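Local coordinates for 2'-deoxycytidine 5'-triphosphate deaminase (Agrobacterium tumefaciens, PDB 2R9Q), which probably catalyses the hydrolytic deamination of dCTP to dUTP, a step that supplies precursor for thymidylate synthesis, at residues G142-E147 with S164-R169. Residues are numbered along the deposited sequence; the frame is centred on the assembly and turned at random.
Sequences GPLYLE and SQIRFR
Leu-144 meets Ile-166 and Leu-146 meets Ser-164 where two beta sheets pack face to face. The backbones are too far apart for sheet pairing: the CA atoms of Leu-144 and Ile-166 are 10.5 Å apart, those of Leu-146 and Ser-164 8.1 Å, and no hydrogen bond crosses. The residues in contact alternate along both strands, as expected when each sheet offers one face to the other.

The apolar pair is end to end: CD1 of Leu-144 lies 4.3 Å from CD1 of Ile-166, a single methyl-methyl touch. Ile-166 reaches across because its side chain is fully extended, with CG1 anti to the backbone N (chi1 -172°) and CD1 continuing the zigzag (chi2 178°). Within its own strand, Ile-166 also sets CG1 4.1 Å above the ring plane of Phe-168, displaced from the ring centre.

At the second pair, a leucine fork against a serine methylene, the backbones are closer and both leucine methyls take part. CD1 of Leu-146 is 3.9 Å from CB of Ser-164, and CD2 of Leu-146 is 4.1 Å from that same CB. OG of Ser-164 is 4.0 Å from CD1 of Leu-146; this buried hydroxyl finds a weak hydrogen bond at the backbone carbonyl O of Asn-111.

Alternate side chains serve other partners: Arg-167 gives hydrogen bonds to the backbone carbonyl oxygens of Ala-41, Ala-277 and Phe-297, the last two in the C-terminal half. Strand 143-150 runs between strands 91-101 and 121-127, while strand 162-170 pairs with 42-46 and 106-112 in the facing sheet. Leu-45 touches both Leu-144 and Ile-166, and Val-125 both Leu-146 and Ser-164, which places the contact in the buried interior of the N-terminal dUTPase-like domain.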
loop_
_atom_site.group_PDB
_atom_site.type_symbol
_atom_site.label_atom_id
_atom_site.label_comp_id
_atom_site.label_asym_id
_atom_site.label_seq_id
_atom_site.Cartn_x
_atom_site.Cartn_y
_atom_site.Cartn_z
ATOM N N GLY B 142 -28.183 -7.376 27.730
ATOM C CA GLY B 142 -27.951 -6.278 26.818
ATOM C C GLY B 142 -27.979 -6.582 25.332
ATOM O O GLY B 142 -28.258 -7.704 24.902
ATOM N N PRO B 143 -27.692 -5.549 24.533
ATOM C CA PRO B 143 -27.599 -5.668 23.095
ATOM C C PRO B 143 -26.242 -6.189 22.654
ATOM O O PRO B 143 -25.310 -6.239 23.444
ATOM C CB PRO B 143 -27.804 -4.233 22.630
ATOM C CG PRO B 143 -27.200 -3.455 23.686
ATOM C CD PRO B 143 -27.464 -4.163 24.966
ATOM N N LEU B 144 -26.173 -6.599 21.383
ATOM C CA LEU B 144 -24.929 -7.018 20.751
ATOM C C LEU B 144 -24.682 -6.186 19.483
ATOM O O LEU B 144 -25.620 -5.759 18.794
ATOM C CB LEU B 144 -24.954 -8.520 20.423
ATOM C CG LEU B 144 -25.079 -9.569 21.538
ATOM C CD1 LEU B 144 -25.400 -10.973 20.943
ATOM C CD2 LEU B 144 -23.847 -9.637 22.456
ATOM N N TYR B 145 -23.398 -5.954 19.210
ATOM C CA TYR B 145 -22.955 -5.176 18.067
ATOM C C TYR B 145 -21.875 -5.940 17.345
ATOM O O TYR B 145 -21.087 -6.656 17.986
ATOM C CB TYR B 145 -22.449 -3.809 18.519
ATOM C CG TYR B 145 -23.504 -2.978 19.199
ATOM C CD1 TYR B 145 -24.234 -2.021 18.493
ATOM C CD2 TYR B 145 -23.800 -3.158 20.548
ATOM C CE1 TYR B 145 -25.217 -1.270 19.110
ATOM C CE2 TYR B 145 -24.793 -2.420 21.159
ATOM C CZ TYR B 145 -25.498 -1.478 20.435
ATOM O OH TYR B 145 -26.472 -0.719 21.041
ATOM N N LEU B 146 -21.885 -5.853 16.011
ATOM C CA LEU B 146 -20.766 -6.361 15.189
ATOM C C LEU B 146 -19.995 -5.216 14.525
ATOM O O LEU B 146 -20.537 -4.412 13.790
ATOM C CB LEU B 146 -21.200 -7.406 14.159
ATOM C CG LEU B 146 -20.130 -8.321 13.545
ATOM C CD1 LEU B 146 -19.486 -9.203 14.587
ATOM C CD2 LEU B 146 -20.654 -9.170 12.383
ATOM N N GLU B 147 -18.721 -5.132 14.857
ATOM C CA GLU B 147 -17.770 -4.342 14.103
ATOM C C GLU B 147 -17.315 -5.105 12.850
ATOM O O GLU B 147 -16.918 -6.264 12.941
ATOM C CB GLU B 147 -16.598 -4.043 14.979
ATOM C CG GLU B 147 -15.707 -2.941 14.528
ATOM C CD GLU B 147 -14.741 -2.523 15.664
ATOM O OE1 GLU B 147 -13.655 -3.153 15.787
ATOM O OE2 GLU B 147 -15.091 -1.574 16.433
ATOM N N SER B 164 -21.123 -13.847 11.876
ATOM C CA SER B 164 -20.555 -14.202 13.144
ATOM C C SER B 164 -21.413 -15.208 13.863
ATOM O O SER B 164 -22.569 -15.376 13.541
ATOM C CB SER B 164 -20.452 -12.927 13.962
ATOM O OG SER B 164 -19.686 -13.138 15.104
ATOM N N GLN B 165 -20.829 -15.881 14.843
ATOM C CA GLN B 165 -21.569 -16.777 15.732
ATOM C C GLN B 165 -21.132 -16.722 17.206
ATOM O O GLN B 165 -19.995 -16.411 17.529
ATOM C CB GLN B 165 -21.581 -18.203 15.214
ATOM C CG GLN B 165 -20.299 -18.738 14.789
ATOM C CD GLN B 165 -20.429 -20.030 14.036
ATOM O OE1 GLN B 165 -19.518 -20.851 14.062
ATOM N NE2 GLN B 165 -21.566 -20.241 13.379
ATOM N N ILE B 166 -22.099 -17.005 18.075
ATOM C CA ILE B 166 -21.942 -16.961 19.517
ATOM C C ILE B 166 -22.137 -18.380 20.118
ATOM O O ILE B 166 -23.118 -19.065 19.827
ATOM C CB ILE B 166 -22.895 -15.887 20.123
ATOM C CG1 ILE B 166 -22.640 -15.660 21.614
ATOM C CG2 ILE B 166 -24.356 -16.220 19.915
ATOM C CD1 ILE B 166 -23.523 -14.589 22.177
ATOM N N ARG B 167 -21.168 -18.815 20.920
ATOM C CA ARG B 167 -21.229 -20.083 21.654
ATOM C C ARG B 167 -21.465 -19.797 23.136
ATOM O O ARG B 167 -20.779 -18.981 23.731
ATOM C CB ARG B 167 -19.920 -20.844 21.455
ATOM C CG ARG B 167 -19.736 -22.117 22.270
ATOM C CD ARG B 167 -18.575 -22.931 21.728
ATOM N NE ARG B 167 -18.857 -23.550 20.419
ATOM C CZ ARG B 167 -18.012 -24.327 19.754
ATOM N NH1 ARG B 167 -16.814 -24.569 20.236
ATOM N NH2 ARG B 167 -18.359 -24.857 18.590
ATOM N N PHE B 168 -22.455 -20.464 23.714
ATOM C CA PHE B 168 -22.812 -20.307 25.139
ATOM C C PHE B 168 -22.268 -21.441 25.971
ATOM O O PHE B 168 -22.208 -22.573 25.511
ATOM C CB PHE B 168 -24.328 -20.241 25.322
ATOM C CG PHE B 168 -24.991 -19.209 24.474
ATOM C CD1 PHE B 168 -25.200 -17.942 24.952
ATOM C CD2 PHE B 168 -25.404 -19.513 23.187
ATOM C CE1 PHE B 168 -25.781 -16.993 24.174
ATOM C CE2 PHE B 168 -26.001 -18.571 22.409
ATOM C CZ PHE B 168 -26.192 -17.309 22.900
ATOM N N ARG B 169 -21.870 -21.128 27.204
ATOM C CA ARG B 169 -21.309 -22.129 28.112
ATOM C C ARG B 169 -21.557 -21.888 29.620
ATOM O O ARG B 169 -21.766 -20.754 30.060
ATOM C CB ARG B 169 -19.812 -22.245 27.845
ATOM C CG ARG B 169 -19.054 -20.964 28.066
ATOM C CD ARG B 169 -17.568 -21.168 27.936
ATOM N NE ARG B 169 -17.142 -21.717 26.652
ATOM C CZ ARG B 169 -17.098 -21.041 25.503
ATOM N NH1 ARG B 169 -17.518 -19.785 25.413
ATOM N NH2 ARG B 169 -16.655 -21.648 24.420
#